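Local coordinates for peptide-binding protein (Photobacterium damsela subsp. piscicida, PDB 6SQX) that cleaves the peptidoglycan of potentially competing bacteria as a secreted NlpC/P60 endopeptidase, probably with cysteine-type peptidase activity, at residues Tyr100-Ser105 and Trp118-Ser123; Met126-Phe131 and Leu189-Thr194; Arg152-Ser157 and Asp174-Ser179. One frame throughout, in Å; residues are numbered along the deposited sequence. Where two conformers were deposited one is given.

Contact 1 of 3, residues Tyr100-Ser105 and Trp118-Ser123; sequences YYKERS and WVNSIS. With EDO (1,2-ethanediol), chain H; EDO (1,2-ethanediol), chain U.
The Tyr101 ring carries CD2 of Tyr100 above the centre of one face, and at its base CB of Tyr101 meets the CG2 methyl of Val119 at 3.9 Å. CD1 of Tyr101 in turn lies in plane at the edge of the Tyr100 ring. Over one face of Tyr100 comes the Arg104 guanidinium, its NH1 3.4 Å above the ring plane. That flat cation is tethered there by the bond from Arg104 NH1 to Tyr100 O (2.9 Å). At the ring edge, Tyr100 OH bonds to O1 of an ethanediol at 2.7 Å. The same Val119 methyl lies over one face of the Trp118 indole, offset toward the rim. Lysine suits the neighbouring surface position because its long chain is apolar and only its tip charged. Lys102 CG rests 3.7 Å from Val119 CG1, and a bend at the last torsion (chi4 -61°) turns NZ onto Asn120 OD1, 2.7 Å away, tilted from the carbonyl plane. Val119 and Ser123 also touch Ile98. Two consecutive helices, joined by a loop without helix or strand, thus pack together, the start of 118-126 against the end of 90-102.

Contact 2 of 3, residues Met126-Phe131 and Leu189-Thr194; sequences MNLKSF and LIHMST
His191 reaches across to the backbone oxygens of Met126 and Asn127 from a classic beta bulge, in which Ile190 and His191 both face Leu200 of the adjoining strand in the antiparallel sheet of the SH3-like domain. A trans first torsion (chi1 -171°) swings the imidazole of His191 away from the strand to the turn that follows helix 118-126. NE2 donates to Met126 O at 2.8 Å, close to the ring plane and almost head-on to the carbonyl, and makes a weak bond to Asn127 O. On its other side ND1 pairs with the backbone N of Asn133, consistent with a neutral ring protonated at NE2; histidine thus serves as donor and acceptor at once. Asn127 leaves the helix with positive phi (48°), a conformation asparagine tolerates well, and its O also receives Ser130 OG at 3.0 Å in the carbonyl plane. Ser130 places that hydroxyl between its N and carbonyl carbon, at the imidazole edge near CE1. Phe131, its ring trans to the backbone N (chi1 -179°), brings CD2 over one imidazole face, the two planes oblique to each other. Its CE2 and CZ meet the CG2 methyl of Ile190 in one of the two conformers of that residue, apolar against apolar. At the surface end of the contact, Thr194 OG1 comes within 3.3 Å of Asn127 CB.

Contact 3 of 3, residues Arg152-Ser157 and Asp174-Ser179; sequences RSLPTS and DYIQLS. With EDO (1,2-ethanediol), chain P.
Two successive bends in Arg152, chi2 -69° and chi3 -72°, fold its guanidinium back over CB of Ile176 and into the polar corner made by Asp174 and Gln177. NH1 and NH2 grip one carboxylate oxygen end-on in a salt bridge: NH2 takes the syn lone pair of Asp174 OD2 at 2.9 Å, whereas NH1, 3.0 Å from OD2, meets it from above the carboxylate plane, the two flat groups being 66° apart. Gln177, its chain bent at chi2, turns OE1 to NH1 of Arg152 at 2.8 Å, offering an in-plane lone pair. The NE of Arg152 donates almost straight to Thr156 O (2.9 Å), so bonds at three nitrogens fix the rotation of the group. Arginine suits this buried place because its several N-H groups can all be used in one plane. Asp174 OD1 accepts from Ile176 N in an Asx turn, and from the backbone N of Phe160. Between the backbones, Ser153 N bonds to Ile176 O at 2.8 Å, next to the antiparallel non-hydrogen-bonded pair Arg152-Gln177. A water joins Ser153 OG to Tyr175 O. Strands 149-152 and 177-181 form this two-stranded sheet; Leu154 and Pro155 pack on helix 118-126, Ile176 meets Tyr101 of helix 90-102, and Tyr175 meets Trp315 edge-to-face in the NlpC/P60 region.

In the fold
The three contacts lie on one side of the chain's centre. The centre of contact 3 is about 14 Å from that of the chain; five of its nine touching residues are buried and none exposed, and it joins two strands by backbone pairing and a largely buried salt bridge with its neutral partners. The centres of contacts 1 and 2, each about 26 Å out, mix buried and exposed residues: contact 1 is apolar inside with an amine-amide bond at its surface, while contact 2 uses a histidine to hold the exit of a helix. Helix 118-126 is common to contacts 1 and 2. Apolar packing links both to contact 3, through Tyr101 against Leu154 and Met126 against Pro155.

Contact 1 of 3, residues Tyr100-Ser105 and Trp118-Ser123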
loop_
_atom_site.group_PDB
_atom_site.type_symbol
_atom_site.label_atom_id
_atom_site.label_comp_id
_atom_site.label_asym_id
_atom_site.label_seq_id
_atom_site.Cartn_x
_atom_site.Cartn_y
_atom_site.Cartn_z
ATOM N N TYR A 100 20.883 -6.970 -8.636
ATOM C CA TYR A 100 19.788 -7.914 -8.821
ATOM C C TYR A 100 19.336 -7.949 -10.275
ATOM O O TYR A 100 19.097 -9.027 -10.833
ATOM C CB TYR A 100 18.625 -7.518 -7.922
ATOM C CG TYR A 100 17.496 -8.501 -7.943
ATOM C CD1 TYR A 100 17.450 -9.560 -7.050
ATOM C CD2 TYR A 100 16.445 -8.351 -8.841
ATOM C CE1 TYR A 100 16.382 -10.465 -7.067
ATOM C CE2 TYR A 100 15.392 -9.247 -8.874
ATOM C CZ TYR A 100 15.352 -10.296 -7.986
ATOM O OH TYR A 100 14.291 -11.174 -8.042
ATOM N N TYR A 101 19.202 -6.776 -10.908
ATOM C CA TYR A 101 18.723 -6.739 -12.289
ATOM C C TYR A 101 19.823 -6.938 -13.322
ATOM O O TYR A 101 19.539 -7.425 -14.427
ATOM C CB TYR A 101 17.934 -5.455 -12.540
ATOM C CG TYR A 101 16.650 -5.521 -11.764
ATOM C CD1 TYR A 101 15.643 -6.402 -12.160
ATOM C CD2 TYR A 101 16.435 -4.733 -10.620
ATOM C CE1 TYR A 101 14.460 -6.499 -11.449
ATOM C CE2 TYR A 101 15.231 -4.821 -9.891
ATOM C CZ TYR A 101 14.252 -5.722 -10.311
ATOM O OH TYR A 101 13.085 -5.833 -9.599
ATOM N N LYS A 102 21.081 -6.623 -12.984
ATOM C CA LYS A 102 22.169 -6.934 -13.901
ATOM C C LYS A 102 22.264 -8.435 -14.138
ATOM O O LYS A 102 22.572 -8.869 -15.246
ATOM C CB LYS A 102 23.497 -6.399 -13.371
ATOM C CG LYS A 102 23.784 -4.950 -13.746
ATOM C CD LYS A 102 25.295 -4.710 -13.839
ATOM C CE LYS A 102 25.687 -3.246 -13.600
ATOM N NZ LYS A 102 25.114 -2.281 -14.580
ATOM N N GLU A 103 21.940 -9.228 -13.122
ATOM C CA GLU A 103 22.072 -10.678 -13.126
ATOM C C GLU A 103 20.885 -11.401 -13.749
ATOM O O GLU A 103 20.878 -12.638 -13.756
ATOM C CB GLU A 103 22.260 -11.179 -11.685
ATOM C CG GLU A 103 23.588 -10.760 -11.051
ATOM C CD GLU A 103 23.730 -11.222 -9.616
ATOM O OE1 GLU A 103 22.749 -11.768 -9.054
ATOM O OE2 GLU A 103 24.828 -11.027 -9.046
ATOM N N ARG A 104 19.877 -10.685 -14.257
ATOM C CA ARG A 104 18.653 -11.332 -14.706
ATOM C C ARG A 104 18.270 -10.921 -16.118
ATOM O O ARG A 104 18.667 -9.870 -16.621
ATOM C CB ARG A 104 17.480 -11.040 -13.778
ATOM C CG ARG A 104 17.483 -11.908 -12.564
ATOM C CD ARG A 104 16.533 -11.362 -11.500
ATOM N NE ARG A 104 16.487 -12.279 -10.361
ATOM C CZ ARG A 104 17.451 -12.376 -9.450
ATOM N NH1 ARG A 104 18.534 -11.617 -9.553
ATOM N NH2 ARG A 104 17.335 -13.236 -8.439
ATOM N N SER A 105 17.505 -11.808 -16.752
ATOM C CA SER A 105 16.841 -11.572 -18.018
ATOM C C SER A 105 15.346 -11.465 -17.762
ATOM O O SER A 105 14.795 -12.125 -16.871
ATOM C CB SER A 105 17.070 -12.733 -18.986
ATOM O OG SER A 105 18.446 -13.008 -19.128
ATOM N N TRP A 118 20.934 -3.664 -20.425
ATOM C CA TRP A 118 20.004 -2.550 -20.249
ATOM C C TRP A 118 20.151 -1.849 -18.899
ATOM O O TRP A 118 19.817 -0.667 -18.797
ATOM C CB TRP A 118 18.563 -3.006 -20.478
ATOM C CG TRP A 118 17.957 -3.600 -19.285
ATOM C CD1 TRP A 118 18.209 -4.841 -18.764
ATOM C CD2 TRP A 118 16.972 -2.988 -18.426
ATOM N NE1 TRP A 118 17.430 -5.037 -17.634
ATOM C CE2 TRP A 118 16.677 -3.914 -17.404
ATOM C CE3 TRP A 118 16.306 -1.754 -18.434
ATOM C CZ2 TRP A 118 15.751 -3.642 -16.386
ATOM C CZ3 TRP A 118 15.374 -1.491 -17.436
ATOM C CH2 TRP A 118 15.116 -2.422 -16.416
ATOM N N VAL A 119 20.664 -2.533 -17.872
ATOM C CA VAL A 119 20.871 -1.889 -16.576
ATOM C C VAL A 119 22.037 -0.904 -16.615
ATOM O O VAL A 119 22.088 0.029 -15.801
ATOM C CB VAL A 119 21.038 -2.965 -15.483
ATOM C CG1 VAL A 119 21.146 -2.348 -14.096
ATOM C CG2 VAL A 119 19.879 -3.957 -15.529
ATOM N N ASN A 120 22.978 -1.083 -17.548
ATOM C CA ASN A 120 24.185 -0.258 -17.534
ATOM C C ASN A 120 23.850 1.226 -17.633
ATOM O O ASN A 120 24.388 2.044 -16.879
ATOM C CB ASN A 120 25.155 -0.680 -18.638
ATOM C CG ASN A 120 25.781 -2.012 -18.349
ATOM O OD1 ASN A 120 25.555 -2.572 -17.270
ATOM N ND2 ASN A 120 26.567 -2.534 -19.284
ATOM N N SER A 121 22.949 1.591 -18.550
ATOM C CA SER A 121 22.610 3.002 -18.711
ATOM C C SER A 121 21.926 3.538 -17.462
ATOM O O SER A 121 22.136 4.694 -17.071
ATOM C CB SER A 121 21.723 3.191 -19.943
ATOM O OG SER A 121 20.385 2.799 -19.681
ATOM N N ILE A 122 21.114 2.707 -16.820
ATOM C CA ILE A 122 20.447 3.106 -15.589
ATOM C C ILE A 122 21.458 3.294 -14.463
ATOM O O ILE A 122 21.399 4.280 -13.718
ATOM C CB ILE A 122 19.350 2.094 -15.222
ATOM C CG1 ILE A 122 18.272 2.085 -16.305
ATOM C CG2 ILE A 122 18.752 2.407 -13.844
ATOM C CD1 ILE A 122 17.312 0.965 -16.150
ATOM N N SER A 123 22.372 2.334 -14.296
ATOM C CA SER A 123 23.395 2.444 -13.259
ATOM C C SER A 123 24.232 3.703 -13.448
ATOM O O SER A 123 24.548 4.407 -12.476
ATOM C CB SER A 123 24.281 1.194 -13.275
ATOM O OG SER A 123 25.442 1.368 -12.474
HETATM C C1 EDO H . 11.784 -10.631 -10.350
HETATM O O1 EDO H . 13.046 -11.320 -10.443
HETATM C C2 EDO H . 10.838 -11.405 -9.445
HETATM O O2 EDO H . 10.656 -12.732 -9.998
HETATM C C1 EDO U . 10.651 -7.545 -6.217
HETATM O O1 EDO U . 9.556 -8.111 -5.495
HETATM C C2 EDO U . 11.590 -8.643 -6.695
HETATM O O2 EDO U . 12.863 -8.050 -6.970
#

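Contact 2 of 3, residues Met126-Phe131 and Leu189-Thr194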
loop_
_atom_site.group_PDB
_atom_site.type_symbol
_atom_site.label_atom_id
_atom_site.label_comp_id
_atom_site.label_asym_id
_atom_site.label_seq_id
_atom_site.Cartn_x
_atom_site.Cartn_y
_atom_site.Cartn_z
ATOM N N MET A 126 22.238 6.665 -12.284
ATOM C CA MET A 126 22.114 6.717 -10.829
ATOM C C MET A 126 23.300 7.417 -10.184
ATOM O O MET A 126 23.152 7.996 -9.102
ATOM C CB MET A 126 21.954 5.308 -10.247
ATOM C CG MET A 126 20.628 4.684 -10.646
ATOM S SD MET A 126 20.563 2.915 -10.307
ATOM C CE MET A 126 20.444 2.852 -8.516
ATOM N N ASN A 127 24.475 7.347 -10.809
ATOM C CA ASN A 127 25.669 8.079 -10.363
ATOM C C ASN A 127 25.912 7.922 -8.860
ATOM O O ASN A 127 26.025 8.902 -8.115
ATOM C CB ASN A 127 25.587 9.552 -10.766
ATOM C CG ASN A 127 26.866 10.321 -10.441
ATOM O OD1 ASN A 127 27.964 9.756 -10.441
ATOM N ND2 ASN A 127 26.723 11.598 -10.129
ATOM N N LEU A 128 25.979 6.667 -8.403
ATOM C CA LEU A 128 26.136 6.389 -6.972
ATOM C C LEU A 128 27.502 6.759 -6.416
ATOM O O LEU A 128 27.642 6.839 -5.186
ATOM C CB LEU A 128 25.847 4.909 -6.667
ATOM C CG LEU A 128 24.412 4.474 -6.930
ATOM C CD1 LEU A 128 24.221 3.000 -6.592
ATOM C CD2 LEU A 128 23.475 5.373 -6.110
ATOM N N LYS A 129 28.489 7.004 -7.269
ATOM C CA LYS A 129 29.774 7.437 -6.738
ATOM C C LYS A 129 29.658 8.763 -5.987
ATOM O O LYS A 129 30.498 9.058 -5.124
ATOM C CB LYS A 129 30.835 7.492 -7.844
ATOM C CG LYS A 129 30.540 8.510 -8.935
ATOM C CD LYS A 129 31.742 8.663 -9.875
ATOM C CE LYS A 129 31.574 9.851 -10.822
ATOM N NZ LYS A 129 30.557 9.612 -11.888
ATOM N N SER A 130 28.647 9.567 -6.289
ATOM C CA SER A 130 28.441 10.849 -5.626
ATOM C C SER A 130 27.403 10.785 -4.502
ATOM O O SER A 130 27.002 11.827 -3.985
ATOM C CB SER A 130 28.040 11.915 -6.655
ATOM O OG SER A 130 26.743 11.660 -7.177
ATOM N N PHE A 131 26.993 9.593 -4.092
ATOM C CA PHE A 131 25.899 9.449 -3.141
ATOM C C PHE A 131 26.293 9.959 -1.755
ATOM O O PHE A 131 27.389 9.649 -1.265
ATOM C CB PHE A 131 25.527 7.968 -3.012
ATOM C CG PHE A 131 24.372 7.711 -2.049
ATOM C CD1 PHE A 131 24.608 7.561 -0.682
ATOM C CD2 PHE A 131 23.044 7.673 -2.502
ATOM C CE1 PHE A 131 23.562 7.364 0.219
ATOM C CE2 PHE A 131 22.011 7.454 -1.607
ATOM C CZ PHE A 131 22.250 7.304 -0.248
ATOM N N LEU A 189 14.562 14.130 0.307
ATOM C CA LEU A 189 15.249 14.028 -0.972
ATOM C C LEU A 189 16.669 13.532 -0.713
ATOM O O LEU A 189 17.377 14.084 0.147
ATOM C CB LEU A 189 15.272 15.397 -1.661
ATOM C CG LEU A 189 13.901 16.091 -1.801
ATOM C CD1 LEU A 189 14.099 17.353 -2.630
ATOM C CD2 LEU A 189 12.786 15.215 -2.369
ATOM N N ILE A 190 17.109 12.498 -1.437
ATOM C CA ILE A 190 18.375 11.829 -1.149
ATOM C C ILE A 190 19.423 12.100 -2.222
ATOM O O ILE A 190 20.553 12.502 -1.912
ATOM C CB ILE A 190 18.169 10.312 -0.956
ATOM C CG1 ILE A 190 17.165 10.026 0.157
ATOM C CG2 ILE A 190 19.524 9.607 -0.665
ATOM C CD1 ILE A 190 16.519 8.640 -0.001
ATOM N N HIS A 191 19.080 11.871 -3.489
ATOM C CA HIS A 191 20.088 11.785 -4.537
ATOM C C HIS A 191 19.393 12.011 -5.868
ATOM O O HIS A 191 18.253 11.584 -6.049
ATOM C CB HIS A 191 20.712 10.380 -4.477
ATOM C CG HIS A 191 21.923 10.200 -5.344
ATOM N ND1 HIS A 191 23.163 10.687 -4.995
ATOM C CD2 HIS A 191 22.085 9.570 -6.536
ATOM C CE1 HIS A 191 24.034 10.383 -5.938
ATOM N NE2 HIS A 191 23.414 9.694 -6.880
ATOM N N MET A 192 20.052 12.684 -6.795
ATOM C CA MET A 192 19.447 12.999 -8.087
ATOM C C MET A 192 20.230 12.314 -9.204
ATOM O O MET A 192 21.468 12.244 -9.156
ATOM C CB MET A 192 19.392 14.535 -8.305
ATOM C CG MET A 192 18.721 15.002 -9.606
ATOM S SD MET A 192 18.221 16.749 -9.576
ATOM C CE MET A 192 19.628 17.463 -8.755
ATOM N N SER A 193 19.515 11.812 -10.212
ATOM C CA SER A 193 20.142 11.178 -11.363
ATOM C C SER A 193 20.983 12.186 -12.158
ATOM O O SER A 193 20.813 13.406 -12.053
ATOM C CB SER A 193 19.077 10.536 -12.252
ATOM O OG SER A 193 18.200 11.536 -12.749
ATOM N N THR A 194 21.910 11.657 -12.960
ATOM C CA THR A 194 22.782 12.538 -13.733
ATOM C C THR A 194 21.982 13.411 -14.694
ATOM O O THR A 194 22.290 14.602 -14.859
ATOM C CB THR A 194 23.841 11.726 -14.480
ATOM O OG1 THR A 194 24.598 10.954 -13.535
ATOM C CG2 THR A 194 24.791 12.639 -15.278
#

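Contact 3 of 3, residues Arg152-Ser157 and Asp174-Ser179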
loop_
_atom_site.group_PDB
_atom_site.type_symbol
_atom_site.label_atom_id
_atom_site.label_comp_id
_atom_site.label_asym_id
_atom_site.label_seq_id
_atom_site.Cartn_x
_atom_site.Cartn_y
_atom_site.Cartn_z
ATOM N N ARG A 152 9.749 3.886 -7.929
ATOM C CA ARG A 152 10.414 2.872 -8.739
ATOM C C ARG A 152 11.719 2.430 -8.059
ATOM O O ARG A 152 12.424 3.250 -7.457
ATOM C CB ARG A 152 10.789 3.478 -10.132
ATOM C CG ARG A 152 9.611 4.210 -10.872
ATOM C CD ARG A 152 8.515 3.229 -11.341
ATOM N NE ARG A 152 9.007 2.444 -12.474
ATOM C CZ ARG A 152 8.436 1.343 -12.946
ATOM N NH1 ARG A 152 7.335 0.885 -12.335
ATOM N NH2 ARG A 152 8.964 0.713 -14.002
ATOM N N SER A 153 12.072 1.151 -8.197
ATOM C CA SER A 153 13.296 0.709 -7.534
ATOM C C SER A 153 14.553 1.192 -8.242
ATOM O O SER A 153 15.626 1.207 -7.622
ATOM C CB SER A 153 13.301 -0.800 -7.418
ATOM O OG SER A 153 13.435 -1.425 -8.677
ATOM N N LEU A 154 14.475 1.525 -9.525
ATOM C CA LEU A 154 15.532 2.092 -10.349
ATOM C C LEU A 154 14.923 3.274 -11.081
ATOM O O LEU A 154 13.708 3.293 -11.307
ATOM C CB LEU A 154 15.983 1.075 -11.407
ATOM C CG LEU A 154 16.690 -0.171 -10.873
ATOM C CD1 LEU A 154 16.924 -1.150 -12.021
ATOM C CD2 LEU A 154 18.023 0.229 -10.200
ATOM N N PRO A 155 15.725 4.252 -11.476
ATOM C CA PRO A 155 15.148 5.461 -12.128
ATOM C C PRO A 155 14.812 5.208 -13.589
ATOM O O PRO A 155 15.537 5.601 -14.516
ATOM C CB PRO A 155 16.261 6.500 -11.965
ATOM C CG PRO A 155 17.540 5.671 -11.908
ATOM C CD PRO A 155 17.141 4.440 -11.107
ATOM N N THR A 156 13.675 4.536 -13.790
ATOM C CA THR A 156 13.213 4.210 -15.132
ATOM C C THR A 156 11.726 3.927 -15.072
ATOM O O THR A 156 11.225 3.388 -14.075
ATOM C CB THR A 156 13.937 2.978 -15.725
ATOM O OG1 THR A 156 13.485 2.711 -17.071
ATOM C CG2 THR A 156 13.708 1.739 -14.868
ATOM N N SER A 157 11.035 4.340 -16.133
ATOM C CA SER A 157 9.642 3.975 -16.325
ATOM C C SER A 157 9.495 2.645 -17.045
ATOM O O SER A 157 8.369 2.138 -17.165
ATOM C CB SER A 157 8.899 5.074 -17.086
ATOM O OG SER A 157 9.526 5.326 -18.329
ATOM N N ASP A 174 5.218 -5.738 -12.668
ATOM C CA ASP A 174 6.468 -5.054 -13.008
ATOM C C ASP A 174 7.260 -4.916 -11.719
ATOM O O ASP A 174 6.881 -4.151 -10.844
ATOM C CB ASP A 174 6.110 -3.671 -13.562
ATOM C CG ASP A 174 7.327 -2.755 -13.738
ATOM O OD1 ASP A 174 8.480 -3.217 -13.538
ATOM O OD2 ASP A 174 7.128 -1.575 -14.074
ATOM N N TYR A 175 8.366 -5.659 -11.605
ATOM C CA TYR A 175 9.036 -5.706 -10.311
ATOM C C TYR A 175 9.768 -4.423 -9.962
ATOM O O TYR A 175 10.154 -4.265 -8.792
ATOM C CB TYR A 175 9.950 -6.945 -10.250
ATOM C CG TYR A 175 9.089 -8.190 -10.194
ATOM C CD1 TYR A 175 8.361 -8.508 -9.038
ATOM C CD2 TYR A 175 8.884 -8.973 -11.326
ATOM C CE1 TYR A 175 7.503 -9.634 -9.016
ATOM C CE2 TYR A 175 8.064 -10.087 -11.297
ATOM C CZ TYR A 175 7.367 -10.397 -10.141
ATOM O OH TYR A 175 6.528 -11.497 -10.119
ATOM N N ILE A 176 9.932 -3.498 -10.920
ATOM C CA ILE A 176 10.483 -2.173 -10.616
ATOM C C ILE A 176 9.490 -1.324 -9.840
ATOM O O ILE A 176 9.881 -0.357 -9.171
ATOM C CB ILE A 176 10.911 -1.448 -11.910
ATOM C CG1 ILE A 176 11.818 -2.333 -12.770
ATOM C CG2 ILE A 176 11.571 -0.099 -11.605
ATOM C CD1 ILE A 176 13.076 -2.791 -12.079
ATOM N N GLN A 177 8.196 -1.652 -9.910
ATOM C CA GLN A 177 7.166 -0.827 -9.302
ATOM C C GLN A 177 7.060 -1.102 -7.799
ATOM O O GLN A 177 6.817 -2.249 -7.389
ATOM C CB GLN A 177 5.840 -1.123 -10.003
ATOM C CG GLN A 177 4.645 -0.276 -9.422
ATOM C CD GLN A 177 4.972 1.245 -9.345
ATOM O OE1 GLN A 177 5.616 1.806 -10.277
ATOM N NE2 GLN A 177 4.578 1.896 -8.224
ATOM N N LEU A 178 7.225 -0.064 -6.963
ATOM C CA LEU A 178 7.253 -0.296 -5.519
ATOM C C LEU A 178 6.043 0.230 -4.757
ATOM O O LEU A 178 5.471 -0.494 -3.918
ATOM C CB LEU A 178 8.484 0.373 -4.915
ATOM C CG LEU A 178 9.820 -0.208 -5.371
ATOM C CD1 LEU A 178 10.974 0.523 -4.639
ATOM C CD2 LEU A 178 9.926 -1.741 -5.141
ATOM N N SER A 179 5.670 1.499 -4.960
ATOM C CA SER A 179 4.613 2.108 -4.158
ATOM C C SER A 179 3.960 3.237 -4.941
ATOM O O SER A 179 4.528 3.740 -5.912
ATOM C CB SER A 179 5.167 2.718 -2.865
ATOM O OG SER A 179 5.775 1.696 -2.090
HETATM C C1 EDO P . 3.867 -12.262 -7.205
HETATM O O1 EDO P . 5.166 -11.691 -7.165
HETATM C C2 EDO P . 3.662 -12.650 -8.658
HETATM O O2 EDO P . 2.461 -13.412 -8.803
HETATM O O HOH W 1 12.663 -3.962 -7.788
HETATM O O HOH W 2 6.124 -0.141 -16.163
#